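Local structure of periplasmic beta-glucosidase (Pseudomonas aeruginosa, 6R5T) at residues A[17-22]-A[309-314]; A[23-28]-A[283-288]; A[73-78]-A[119-124]; A[257-262]-A[289-294]. The protein probably hydrolyses terminal, non-reducing beta-D-glucosyl residues with release of beta-D-glucose, acting in the periplasm as a family 3 glycoside hydrolase. The protein carries 1 engineered substitution. One frame throughout, in Å; residues are numbered along the deposited sequence.

Overall arrangement
The N-terminal domain is a TIM barrel, and all four contacts lie in it. From the N terminus, helix 16-22 runs straight into strand 24-26. Contact 1 sets that helix against 309-314 on helix 307-323, closing the widest loop; the other three are nested inside it. Contact 2 pairs the first barrel strand with the eighth, 286-287. Within its loop lies contact 3, joining neighbouring strands 75-78 and 121-122 with helices 91-95 and 100-116 between them. Contact 4 (257-262 with 289-294) crosses contact 2 along the chain and links the segments following the seventh and eighth strands. Contact 2 touches each of the other three, whereas contacts 3 and 4 stay about 11 Å apart at their nearest atoms.

Contact 1. Residues A[17-22]-A[309-314]; sequences AEKIGQ and DIDRAC
Ile310 meets Lys19 and Ile20 where two helices pack on the outside of the TIM barrel: helix 16-22, just ahead of the first strand, and helix 307-323, the second long helix after the eighth strand. The segment axes approach to 8.9 Å at 51°. In the conformer described, Ile310 CG2 lies 3.9 Å from Lys19 CB, while its CD1 reaches CG1 of Ile20 at 3.9 Å, so the apolar root of the lysine and the isoleucine both rest on Ile310. Leu296 of helix 291-301 also touches both isoleucines.

At Asp311 the contact turns polar. The aspartate CB points away from helix 16-22, but the carboxylate swings back, and Lys19 NZ, at the end of an extended chain, forms a salt bridge with Asp311 OD1 at 2.8 Å, on the syn side and 34° out of the carboxylate plane. OD1 also accepts from Gln307, so two donors hold it. One turn on comes Cys314, whose sulfur lies against the lysine backbone and the root of Gln22; the amide oxygen of Gln22 is taken by Lys321. With SG anti to the backbone N (chi1 -177°), the sulfur sits 3.8 Å from Lys19 CA and 4.2 Å from Gln22 CB.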
loop_
_atom_site.group_PDB
_atom_site.type_symbol
_atom_site.label_atom_id
_atom_site.label_comp_id
_atom_site.label_asym_id
_atom_site.label_seq_id
_atom_site.Cartn_x
_atom_site.Cartn_y
_atom_site.Cartn_z
ATOM N N ALA A 17 -28.733 5.932 36.035
ATOM C CA ALA A 17 -28.300 4.528 36.091
ATOM C C ALA A 17 -29.046 3.714 35.032
ATOM O O ALA A 17 -28.440 2.817 34.340
ATOM C CB ALA A 17 -28.509 4.015 37.492
ATOM N N GLU A 18 -30.364 3.924 34.946
ATOM C CA GLU A 18 -31.216 3.187 33.994
ATOM C C GLU A 18 -30.857 3.586 32.551
ATOM O O GLU A 18 -30.814 2.697 31.675
ATOM C CB GLU A 18 -32.698 3.436 34.307
ATOM C CG GLU A 18 -33.139 2.659 35.546
ATOM C CD GLU A 18 -34.449 3.117 36.192
ATOM O OE1 GLU A 18 -35.055 2.242 36.831
ATOM O OE2 GLU A 18 -34.883 4.290 36.003
ATOM N N LYS A 19 -30.666 4.864 32.293
ATOM C CA LYS A 19 -30.266 5.327 30.936
ATOM C C LYS A 19 -28.913 4.712 30.560
ATOM O O LYS A 19 -28.750 4.194 29.395
ATOM C CB LYS A 19 -30.167 6.838 30.918
ATOM C CG LYS A 19 -31.509 7.536 30.971
ATOM C CD LYS A 19 -31.383 9.047 30.975
ATOM C CE LYS A 19 -32.730 9.713 31.051
ATOM N NZ LYS A 19 -32.596 11.179 31.141
ATOM N N ILE A 20 -27.952 4.770 31.471
ATOM C CA ILE A 20 -26.607 4.215 31.168
ATOM C C ILE A 20 -26.698 2.701 30.997
ATOM O O ILE A 20 -25.976 2.160 30.103
ATOM C CB ILE A 20 -25.621 4.631 32.254
ATOM C CG1 ILE A 20 -25.425 6.147 32.195
ATOM C CG2 ILE A 20 -24.320 3.830 32.108
ATOM C CD1 ILE A 20 -24.726 6.728 33.408
ATOM N N GLY A 21 -27.570 2.009 31.739
ATOM C CA GLY A 21 -27.739 0.555 31.548
ATOM C C GLY A 21 -28.132 0.203 30.118
ATOM O O GLY A 21 -27.743 -0.839 29.606
ATOM N N GLN A 22 -28.931 1.035 29.486
ATOM C CA GLN A 22 -29.402 0.814 28.099
ATOM C C GLN A 22 -28.227 0.776 27.121
ATOM O O GLN A 22 -28.388 0.133 26.056
ATOM C CB GLN A 22 -30.392 1.870 27.667
ATOM C CG GLN A 22 -31.743 1.663 28.394
ATOM C CD GLN A 22 -32.327 0.320 28.058
ATOM O OE1 GLN A 22 -32.619 0.056 26.885
ATOM N NE2 GLN A 22 -32.459 -0.552 29.054
ATOM N N ASP A 309 -25.375 14.063 26.255
ATOM C CA ASP A 309 -24.565 12.939 25.678
ATOM C C ASP A 309 -25.211 11.602 26.091
ATOM O O ASP A 309 -25.463 10.702 25.238
ATOM C CB ASP A 309 -23.114 13.008 26.153
ATOM C CG ASP A 309 -22.352 14.220 25.652
ATOM O OD1 ASP A 309 -22.524 14.518 24.449
ATOM O OD2 ASP A 309 -21.594 14.855 26.467
ATOM N N ILE A 310 -25.567 11.448 27.375
ATOM C CA ILE A 310 -26.255 10.222 27.874
ATOM C C ILE A 310 -27.634 10.141 27.222
ATOM O O ILE A 310 -28.054 9.058 26.796
ATOM C CB ILE A 310 -26.381 10.273 29.407
ATOM C CG1 ILE A 310 -25.019 10.401 30.086
ATOM C CG2 ILE A 310 -27.189 9.102 29.929
ATOM C CD1 ILE A 310 -24.226 9.140 30.043
ATOM N N ASP A 311 -28.344 11.264 27.191
ATOM C CA ASP A 311 -29.728 11.244 26.677
ATOM C C ASP A 311 -29.749 10.841 25.200
ATOM O O ASP A 311 -30.697 10.134 24.799
ATOM C CB ASP A 311 -30.427 12.578 26.899
ATOM C CG ASP A 311 -30.789 12.836 28.360
ATOM O OD1 ASP A 311 -30.705 11.892 29.167
ATOM O OD2 ASP A 311 -31.155 14.012 28.659
ATOM N N ARG A 312 -28.786 11.318 24.410
ATOM C CA ARG A 312 -28.746 11.045 22.947
ATOM C C ARG A 312 -28.588 9.543 22.777
ATOM O O ARG A 312 -29.347 8.944 22.005
ATOM C CB ARG A 312 -27.551 11.765 22.324
ATOM C CG ARG A 312 -27.381 11.505 20.834
ATOM C CD ARG A 312 -25.919 11.727 20.449
ATOM N NE ARG A 312 -25.170 10.480 20.735
ATOM C CZ ARG A 312 -24.020 10.411 21.399
ATOM N NH1 ARG A 312 -23.454 11.526 21.873
ATOM N NH2 ARG A 312 -23.442 9.228 21.572
ATOM N N ALA A 313 -27.646 8.976 23.519
ATOM C CA ALA A 313 -27.230 7.568 23.412
ATOM C C ALA A 313 -28.403 6.684 23.807
ATOM O O ALA A 313 -28.787 5.744 23.095
ATOM C CB ALA A 313 -26.001 7.333 24.224
ATOM N N CYS A 314 -29.039 7.003 24.951
ATOM C CA CYS A 314 -30.186 6.228 25.444
ATOM C C CYS A 314 -31.379 6.320 24.486
ATOM O O CYS A 314 -31.980 5.294 24.172
ATOM C CB CYS A 314 -30.549 6.759 26.823
ATOM S SG CYS A 314 -31.909 5.812 27.546
#

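Contact 2. Residues A[23-28]-A[283-288]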
loop_
_atom_site.group_PDB
_atom_site.type_symbol
_atom_site.label_atom_id
_atom_site.label_comp_id
_atom_site.label_asym_id
_atom_site.label_seq_id
_atom_site.Cartn_x
_atom_site.Cartn_y
_atom_site.Cartn_z
ATOM N N LEU A 23 -27.110 1.385 27.483
ATOM C CA LEU A 23 -25.976 1.542 26.535
ATOM C C LEU A 23 -25.079 0.311 26.594
ATOM O O LEU A 23 -24.116 0.238 25.797
ATOM C CB LEU A 23 -25.198 2.811 26.867
ATOM C CG LEU A 23 -26.043 4.079 27.049
ATOM C CD1 LEU A 23 -25.136 5.247 27.285
ATOM C CD2 LEU A 23 -26.988 4.308 25.864
ATOM N N ARG A 24 -25.374 -0.647 27.457
ATOM C CA ARG A 24 -24.457 -1.768 27.700
ATOM C C ARG A 24 -24.852 -2.952 26.842
ATOM O O ARG A 24 -25.985 -3.457 26.969
ATOM C CB ARG A 24 -24.507 -2.140 29.173
ATOM C CG ARG A 24 -23.474 -3.162 29.551
ATOM C CD ARG A 24 -23.439 -3.309 31.050
ATOM N NE ARG A 24 -22.536 -4.352 31.474
ATOM C CZ ARG A 24 -22.773 -5.231 32.437
ATOM N NH1 ARG A 24 -23.920 -5.201 33.082
ATOM N NH2 ARG A 24 -21.868 -6.147 32.750
ATOM N N LEU A 25 -23.932 -3.358 25.944
ATOM C CA LEU A 25 -24.118 -4.513 25.051
ATOM C C LEU A 25 -23.089 -5.567 25.438
ATOM O O LEU A 25 -21.899 -5.276 25.384
ATOM C CB LEU A 25 -23.904 -4.028 23.625
ATOM C CG LEU A 25 -23.763 -5.098 22.561
ATOM C CD1 LEU A 25 -25.020 -5.914 22.464
ATOM C CD2 LEU A 25 -23.456 -4.430 21.198
ATOM N N VAL A 26 -23.545 -6.743 25.834
ATOM C CA VAL A 26 -22.631 -7.771 26.389
ATOM C C VAL A 26 -22.968 -9.146 25.835
ATOM O O VAL A 26 -24.067 -9.369 25.358
ATOM C CB VAL A 26 -22.673 -7.793 27.926
ATOM C CG1 VAL A 26 -22.022 -6.575 28.511
ATOM C CG2 VAL A 26 -24.093 -7.932 28.418
ATOM N N SER A 27 -21.997 -10.046 25.956
ATOM C CA SER A 27 -22.162 -11.474 25.593
ATOM C C SER A 27 -21.836 -12.309 26.830
ATOM O O SER A 27 -20.970 -11.902 27.608
ATOM C CB SER A 27 -21.263 -11.878 24.465
ATOM O OG SER A 27 -19.912 -11.588 24.777
ATOM N N VAL A 28 -22.401 -13.493 26.898
ATOM C CA VAL A 28 -22.003 -14.498 27.922
ATOM C C VAL A 28 -20.579 -14.935 27.596
ATOM O O VAL A 28 -20.291 -15.264 26.434
ATOM C CB VAL A 28 -22.949 -15.684 27.968
ATOM C CG1 VAL A 28 -22.475 -16.705 28.989
ATOM C CG2 VAL A 28 -24.341 -15.244 28.278
ATOM N N VAL A 283 -20.577 7.601 19.827
ATOM C CA VAL A 283 -20.800 6.146 20.020
ATOM C C VAL A 283 -21.897 5.961 21.078
ATOM O O VAL A 283 -21.706 6.470 22.199
ATOM C CB VAL A 283 -19.514 5.445 20.436
ATOM C CG1 VAL A 283 -19.790 4.004 20.762
ATOM C CG2 VAL A 283 -18.447 5.564 19.362
ATOM N N ASP A 284 -23.002 5.341 20.708
ATOM C CA ASP A 284 -24.165 5.205 21.634
ATOM C C ASP A 284 -24.008 3.993 22.534
ATOM O O ASP A 284 -24.257 4.090 23.762
ATOM C CB ASP A 284 -25.476 5.087 20.870
ATOM C CG ASP A 284 -25.853 6.294 20.052
ATOM O OD1 ASP A 284 -25.387 7.467 20.361
ATOM O OD2 ASP A 284 -26.617 6.097 19.111
ATOM N N MET A 285 -23.636 2.863 21.970
ATOM C CA MET A 285 -23.710 1.596 22.707
ATOM C C MET A 285 -22.300 1.017 22.770
ATOM O O MET A 285 -21.510 1.042 21.757
ATOM C CB MET A 285 -24.755 0.693 22.048
ATOM C CG MET A 285 -24.750 -0.698 22.500
ATOM S SD MET A 285 -26.355 -1.432 21.942
ATOM C CE MET A 285 -27.276 -1.378 23.492
ATOM N N ASN A 286 -21.943 0.571 23.956
ATOM C CA ASN A 286 -20.591 0.105 24.337
ATOM C C ASN A 286 -20.560 -1.415 24.370
ATOM O O ASN A 286 -21.201 -2.033 25.250
ATOM C CB ASN A 286 -20.286 0.753 25.682
ATOM C CG ASN A 286 -19.022 0.342 26.393
ATOM O OD1 ASN A 286 -19.045 0.313 27.645
ATOM N ND2 ASN A 286 -17.947 0.101 25.646
ATOM N N MET A 287 -19.819 -2.003 23.437
ATOM C CA MET A 287 -19.721 -3.481 23.312
ATOM C C MET A 287 -18.639 -4.022 24.235
ATOM O O MET A 287 -17.426 -3.712 24.071
ATOM C CB MET A 287 -19.510 -3.887 21.849
ATOM C CG MET A 287 -19.558 -5.351 21.582
ATOM S SD MET A 287 -19.421 -5.573 19.751
ATOM C CE MET A 287 -20.505 -6.961 19.453
ATOM N N ASN A 288 -19.089 -4.843 25.170
ATOM C CA ASN A 288 -18.373 -5.798 26.039
ATOM C C ASN A 288 -17.461 -5.176 27.100
ATOM O O ASN A 288 -17.377 -5.793 28.139
ATOM C CB ASN A 288 -17.698 -6.873 25.198
ATOM C CG ASN A 288 -18.032 -8.246 25.753
ATOM O OD1 ASN A 288 -19.193 -8.612 26.044
ATOM N ND2 ASN A 288 -16.968 -8.973 26.013
#
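Strands 24-26 and 286-287 run parallel, with Arg24 beside Asn286 and Leu25 beside Met287. The ladder is regular: Asn286 N gives to Leu23 O (2.9 Å), Leu25 N to Asn286 O (3.1 Å), and Asn288 N to Leu25 O (2.9 Å). This is the first-to-eighth strand pairing of the TIM barrel.

Beyond the last rung a side chain takes over from the backbone: Asn288 OD1 accepts Ser27 N at 3.2 Å, nearly in line with the amide C=O, and so continues the pairing to Ser27. Leu25 CG is anti to the backbone N (chi1 168°), which lays the side chain alongside Met287, Leu25 CD2 4.0 Å from Met287 CG. Leu25 CB presses on Met285 CG at 3.6 Å. Met287 belongs to the glycan pocket and touches the bound glucose. On the other face, Arg24 reaches Asp290 and Asp40, and the amide of Asn286 bonds Asp289 and Tyr292 N. At the start Leu23 CD2 packs 3.5 Å from Asp284 O, while the Asp284 carboxylate pairs with Arg312.

Three backbone bonds and one side-chain bond join the segments, yet Asp284 O, buried against carbons of Leu23 and Tyr292, lacks a polar partner, which probably costs some stability.

Contact 3. Residues A[73-78]-A[119-124]. With BGC (beta-D-glucopyranose), chain C.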
loop_
_atom_site.group_PDB
_atom_site.type_symbol
_atom_site.label_atom_id
_atom_site.label_comp_id
_atom_site.label_asym_id
_atom_site.label_seq_id
_atom_site.Cartn_x
_atom_site.Cartn_y
_atom_site.Cartn_z
ATOM N N PRO A 73 -37.320 -4.103 27.480
ATOM C CA PRO A 73 -36.863 -5.340 26.860
ATOM C C PRO A 73 -35.449 -5.210 26.267
ATOM O O PRO A 73 -35.022 -4.103 25.917
ATOM C CB PRO A 73 -37.814 -5.587 25.720
ATOM C CG PRO A 73 -38.276 -4.229 25.361
ATOM C CD PRO A 73 -38.393 -3.488 26.696
ATOM N N LEU A 74 -34.765 -6.334 26.251
ATOM C CA LEU A 74 -33.457 -6.435 25.555
ATOM C C LEU A 74 -33.731 -6.518 24.070
ATOM O O LEU A 74 -34.805 -6.983 23.662
ATOM C CB LEU A 74 -32.769 -7.725 26.011
ATOM C CG LEU A 74 -32.444 -7.768 27.490
ATOM C CD1 LEU A 74 -32.186 -9.194 27.901
ATOM C CD2 LEU A 74 -31.262 -6.882 27.817
ATOM N N PHE A 75 -32.714 -6.157 23.288
ATOM C CA PHE A 75 -32.586 -6.770 21.946
ATOM C C PHE A 75 -31.396 -7.736 21.942
ATOM O O PHE A 75 -30.465 -7.628 22.758
ATOM C CB PHE A 75 -32.561 -5.727 20.827
ATOM C CG PHE A 75 -31.297 -4.932 20.677
ATOM C CD1 PHE A 75 -30.162 -5.476 20.109
ATOM C CD2 PHE A 75 -31.263 -3.593 21.009
ATOM C CE1 PHE A 75 -29.022 -4.700 19.916
ATOM C CE2 PHE A 75 -30.127 -2.820 20.846
ATOM C CZ PHE A 75 -28.999 -3.374 20.296
ATOM N N HIS A 76 -31.448 -8.665 21.000
ATOM C CA HIS A 76 -30.444 -9.747 20.849
ATOM C C HIS A 76 -29.849 -9.680 19.454
ATOM O O HIS A 76 -30.624 -9.675 18.473
ATOM C CB HIS A 76 -31.067 -11.132 21.113
ATOM C CG HIS A 76 -31.298 -11.381 22.558
ATOM N ND1 HIS A 76 -32.410 -10.850 23.205
ATOM C CD2 HIS A 76 -30.574 -12.058 23.494
ATOM C CE1 HIS A 76 -32.308 -11.193 24.487
ATOM N NE2 HIS A 76 -31.233 -11.939 24.684
ATOM N N ALA A 77 -28.526 -9.634 19.397
ATOM C CA ALA A 77 -27.805 -9.513 18.120
ATOM C C ALA A 77 -26.884 -10.699 17.896
ATOM O O ALA A 77 -26.455 -11.373 18.840
ATOM C CB ALA A 77 -27.075 -8.187 18.089
ATOM N N TYR A 78 -26.516 -10.853 16.623
ATOM C CA TYR A 78 -25.528 -11.866 16.188
ATOM C C TYR A 78 -24.910 -11.450 14.863
ATOM O O TYR A 78 -25.376 -10.551 14.211
ATOM C CB TYR A 78 -26.227 -13.200 16.099
ATOM C CG TYR A 78 -25.381 -14.444 16.008
ATOM C CD1 TYR A 78 -24.260 -14.628 16.796
ATOM C CD2 TYR A 78 -25.757 -15.454 15.146
ATOM C CE1 TYR A 78 -23.513 -15.793 16.736
ATOM C CE2 TYR A 78 -25.033 -16.641 15.091
ATOM C CZ TYR A 78 -23.918 -16.800 15.896
ATOM O OH TYR A 78 -23.209 -17.970 15.879
ATOM N N LEU A 119 -33.525 -13.862 17.342
ATOM C CA LEU A 119 -32.661 -12.673 17.138
ATOM C C LEU A 119 -33.391 -11.483 16.526
ATOM O O LEU A 119 -34.226 -11.634 15.635
ATOM C CB LEU A 119 -31.487 -13.092 16.240
ATOM C CG LEU A 119 -30.524 -14.038 16.946
ATOM C CD1 LEU A 119 -29.693 -14.805 15.909
ATOM C CD2 LEU A 119 -29.648 -13.316 17.978
ATOM N N ASP A 120 -33.000 -10.264 16.935
ATOM C CA ASP A 120 -33.589 -9.007 16.466
ATOM C C ASP A 120 -32.655 -8.254 15.518
ATOM O O ASP A 120 -33.115 -7.322 14.882
ATOM C CB ASP A 120 -33.828 -8.044 17.624
ATOM C CG ASP A 120 -34.634 -8.609 18.773
ATOM O OD1 ASP A 120 -35.807 -8.996 18.499
ATOM O OD2 ASP A 120 -34.070 -8.790 19.869
ATOM N N MET A 121 -31.358 -8.577 15.519
ATOM C CA MET A 121 -30.355 -7.711 14.855
ATOM C C MET A 121 -29.185 -8.565 14.353
ATOM O O MET A 121 -28.749 -9.491 15.032
ATOM C CB MET A 121 -29.847 -6.638 15.805
ATOM C CG MET A 121 -28.727 -5.794 15.182
ATOM S SD MET A 121 -27.992 -4.622 16.366
ATOM C CE MET A 121 -29.319 -3.451 16.494
ATOM N N SER A 122 -28.710 -8.226 13.167
ATOM C CA SER A 122 -27.419 -8.748 12.687
ATOM C C SER A 122 -26.413 -7.613 12.564
ATOM O O SER A 122 -26.742 -6.552 12.037
ATOM C CB SER A 122 -27.557 -9.467 11.376
ATOM O OG SER A 122 -26.265 -9.994 11.002
ATOM N N PHE A 123 -25.172 -7.940 12.907
ATOM C CA PHE A 123 -24.029 -7.058 12.579
ATOM C C PHE A 123 -23.644 -7.347 11.125
ATOM O O PHE A 123 -22.696 -8.097 10.872
ATOM C CB PHE A 123 -22.907 -7.343 13.552
ATOM C CG PHE A 123 -23.259 -7.145 15.008
ATOM C CD1 PHE A 123 -23.934 -6.025 15.446
ATOM C CD2 PHE A 123 -22.873 -8.083 15.929
ATOM C CE1 PHE A 123 -24.225 -5.890 16.799
ATOM C CE2 PHE A 123 -23.172 -7.947 17.267
ATOM C CZ PHE A 123 -23.829 -6.837 17.685
ATOM N N SER A 124 -24.400 -6.799 10.220
ATOM C CA SER A 124 -24.355 -7.074 8.759
ATOM C C SER A 124 -25.246 -6.027 8.108
ATOM O O SER A 124 -26.174 -5.567 8.758
ATOM C CB SER A 124 -24.842 -8.487 8.498
ATOM O OG SER A 124 -24.790 -8.902 7.122
HETATM C C2 BGC C . -18.350 -8.292 14.470
HETATM C C3 BGC C . -18.107 -8.265 15.992
HETATM C C4 BGC C . -16.696 -8.877 16.206
HETATM C C5 BGC C . -15.703 -7.965 15.464
HETATM C C6 BGC C . -14.278 -8.468 15.531
HETATM C C1 BGC C . -17.237 -7.504 13.768
HETATM O O1 BGC C . -17.484 -7.692 12.410
HETATM O O2 BGC C . -19.599 -7.742 14.066
HETATM O O3 BGC C . -19.087 -9.105 16.633
HETATM O O4 BGC C . -16.424 -8.860 17.617
HETATM O O5 BGC C . -15.962 -8.053 14.094
HETATM O O6 BGC C . -13.409 -7.554 14.852
HETATM O O HOH W 1 -34.916 -9.954 22.075
#
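The sugar-binding end of the TIM barrel takes in this pairing of strands 75-78 and 121-122, for Phe123 belongs to the glycan pocket and its CB lies 3.4 Å from O2 of the bound glucose. Phe123 N donates to Tyr78 O (2.9 Å), and Tyr78 N to Met121 O. The Phe123 residue centres an inverse gamma turn that leads the chain out of the strand, and its ring tip CZ rests 3.5 Å from Ala77 CB.

At the opposite end a carboxylate replaces a strand partner. Asp120 OD2 accepts His76 N through its anti lone pair at 2.9 Å, while His76 O accepts Asp120 N in its carbonyl plane and, weakly, Met121 N. A water bonded to both His76 ND1 (2.9 Å) and Asp120 OD2 (2.6 Å) bridges the two side chains; OD1 goes to Arg333. Met121 makes a Met-aromatic contact, its SD lying obliquely 4.7 Å from the Phe75 ring centroid: the chain is extended to SD and then bends (chi3 -72°), bringing CE 3.7 Å from Phe75 CE1. On the other face Leu119 CD1 packs on Tyr78 CB.

Strand 48-50 pairs with 75-78 on one flank and strand 172-178 with 121-122 on the other, while helix 55-65 packs against His76.

Contact 4. Residues A[257-262]-A[289-294]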
loop_
_atom_site.group_PDB
_atom_site.type_symbol
_atom_site.label_atom_id
_atom_site.label_comp_id
_atom_site.label_asym_id
_atom_site.label_seq_id
_atom_site.Cartn_x
_atom_site.Cartn_y
_atom_site.Cartn_z
ATOM N N GLY A 257 -14.669 -4.135 22.574
ATOM C CA GLY A 257 -13.537 -3.577 23.316
ATOM C C GLY A 257 -12.953 -2.300 22.678
ATOM O O GLY A 257 -11.872 -1.883 23.046
ATOM N N ALA A 258 -13.641 -1.720 21.700
ATOM C CA ALA A 258 -13.119 -0.570 20.917
ATOM C C ALA A 258 -12.934 0.672 21.798
ATOM O O ALA A 258 -11.988 1.433 21.563
ATOM C CB ALA A 258 -14.060 -0.261 19.786
ATOM N N VAL A 259 -13.834 0.916 22.748
ATOM C CA VAL A 259 -13.664 2.109 23.623
ATOM C C VAL A 259 -12.365 1.956 24.409
ATOM O O VAL A 259 -11.523 2.862 24.445
ATOM C CB VAL A 259 -14.889 2.340 24.521
ATOM C CG1 VAL A 259 -14.627 3.496 25.448
ATOM C CG2 VAL A 259 -16.160 2.531 23.689
ATOM N N LYS A 260 -12.148 0.815 25.051
ATOM C CA LYS A 260 -10.900 0.629 25.808
ATOM C C LYS A 260 -9.668 0.684 24.913
ATOM O O LYS A 260 -8.612 1.166 25.350
ATOM C CB LYS A 260 -11.045 -0.711 26.535
ATOM C CG LYS A 260 -9.894 -1.015 27.454
ATOM C CD LYS A 260 -10.130 -2.288 28.272
ATOM C CE LYS A 260 -8.930 -2.565 29.151
ATOM N NZ LYS A 260 -9.131 -3.756 30.015
ATOM N N GLU A 261 -9.782 0.225 23.654
ATOM C CA GLU A 261 -8.646 0.252 22.699
ATOM C C GLU A 261 -8.182 1.685 22.407
ATOM O O GLU A 261 -7.077 1.868 21.880
ATOM C CB GLU A 261 -8.962 -0.462 21.381
ATOM C CG GLU A 261 -9.036 -1.966 21.532
ATOM C CD GLU A 261 -9.393 -2.711 20.240
ATOM O OE1 GLU A 261 -9.212 -2.144 19.146
ATOM O OE2 GLU A 261 -9.888 -3.860 20.356
ATOM N N LEU A 262 -8.977 2.706 22.693
ATOM C CA LEU A 262 -8.455 4.112 22.539
ATOM C C LEU A 262 -7.189 4.350 23.340
ATOM O O LEU A 262 -6.392 5.213 22.971
ATOM C CB LEU A 262 -9.535 5.117 22.901
ATOM C CG LEU A 262 -10.756 5.080 22.008
ATOM C CD1 LEU A 262 -11.850 6.019 22.514
ATOM C CD2 LEU A 262 -10.422 5.429 20.566
ATOM N N ASP A 289 -16.764 -4.044 26.913
ATOM C CA ASP A 289 -15.686 -3.668 27.872
ATOM C C ASP A 289 -16.239 -2.987 29.139
ATOM O O ASP A 289 -15.469 -2.838 30.105
ATOM C CB ASP A 289 -14.544 -2.891 27.218
ATOM C CG ASP A 289 -14.958 -1.607 26.566
ATOM O OD1 ASP A 289 -15.817 -0.930 27.139
ATOM O OD2 ASP A 289 -14.330 -1.262 25.518
ATOM N N ASP A 290 -17.525 -2.640 29.146
ATOM C CA ASP A 290 -18.238 -2.039 30.298
ATOM C C ASP A 290 -17.672 -0.692 30.719
ATOM O O ASP A 290 -18.015 -0.238 31.801
ATOM C CB ASP A 290 -18.272 -3.016 31.470
ATOM C CG ASP A 290 -19.236 -4.153 31.240
ATOM O OD1 ASP A 290 -20.049 -4.088 30.303
ATOM O OD2 ASP A 290 -19.140 -5.118 32.002
ATOM N N LEU A 291 -16.921 -0.010 29.868
ATOM C CA LEU A 291 -16.365 1.293 30.272
ATOM C C LEU A 291 -17.499 2.292 30.490
ATOM O O LEU A 291 -17.377 3.107 31.404
ATOM C CB LEU A 291 -15.372 1.808 29.227
ATOM C CG LEU A 291 -13.918 1.517 29.564
ATOM C CD1 LEU A 291 -13.676 0.041 29.700
ATOM C CD2 LEU A 291 -12.976 2.096 28.519
ATOM N N TYR A 292 -18.565 2.248 29.697
ATOM C CA TYR A 292 -19.642 3.250 29.838
ATOM C C TYR A 292 -20.281 3.120 31.239
ATOM O O TYR A 292 -20.474 4.138 31.914
ATOM C CB TYR A 292 -20.711 3.127 28.763
ATOM C CG TYR A 292 -20.405 3.803 27.446
ATOM C CD1 TYR A 292 -19.100 4.068 27.053
ATOM C CD2 TYR A 292 -21.420 4.106 26.569
ATOM C CE1 TYR A 292 -18.843 4.706 25.848
ATOM C CE2 TYR A 292 -21.179 4.736 25.356
ATOM C CZ TYR A 292 -19.887 5.060 25.014
ATOM O OH TYR A 292 -19.615 5.666 23.828
ATOM N N SER A 293 -20.636 1.907 31.636
ATOM C CA SER A 293 -21.260 1.695 32.958
ATOM C C SER A 293 -20.289 2.070 34.071
ATOM O O SER A 293 -20.739 2.539 35.121
ATOM C CB SER A 293 -21.703 0.285 33.087
ATOM O OG SER A 293 -22.805 0.031 32.218
ATOM N N THR A 294 -18.991 1.869 33.879
ATOM C CA THR A 294 -17.975 2.129 34.931
ATOM C C THR A 294 -17.746 3.635 35.073
ATOM O O THR A 294 -17.539 4.115 36.189
ATOM C CB THR A 294 -16.668 1.393 34.611
ATOM O OG1 THR A 294 -16.947 -0.003 34.454
ATOM C CG2 THR A 294 -15.582 1.648 35.640
HETATM O O HOH W 2 -16.126 -0.933 23.485
#
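Asp289 carries the polar side of the contact, its carboxylate reaching the first turn of the short, weakly bonded helix 258-261. OD2 accepts Lys260 N at 3.0 Å along a fairly straight N-H (163°), but the donor stands well above the carboxylate plane, 45° out of it. Gly257 CA lies close by, 3.3 Å from the same oxygen. The other oxygen, OD1, turns back on its own chain and takes Leu291 N at 3.1 Å, an Asx turn; Asn286 also donates to it. With chi1 at 59°, CG sits between the backbone N and the carbonyl carbon, which lets one carboxylate serve both segments. Its negative charge close to amides at the starts of two helices would probably be favourable to both. Farther along, Glu261 forms a salt bridge with Arg585 of the second subunit.

Water 2 adds a second link: it lies 2.7 Å from Asp289 OD2 and accepts Val259 N at 3.0 Å.

The apolar part is small. Val259 and Leu291 run antiparallel alongside each other, CG1 of the valine to CD2 of the leucine at 3.8 Å, and the same leucine methyl lies 3.7 Å from Lys260 CA. On the other branch, Val259 CG2 meets Tyr292 CE1 at 4.1 Å, the two side chains set roughly perpendicular; the tyrosine hydroxyl is engaged by Val283 O.

The segments 257-262 and 289-294 follow the seventh and eighth barrel strands, and helix 271-281 packs on Val259, Leu291 and Tyr292.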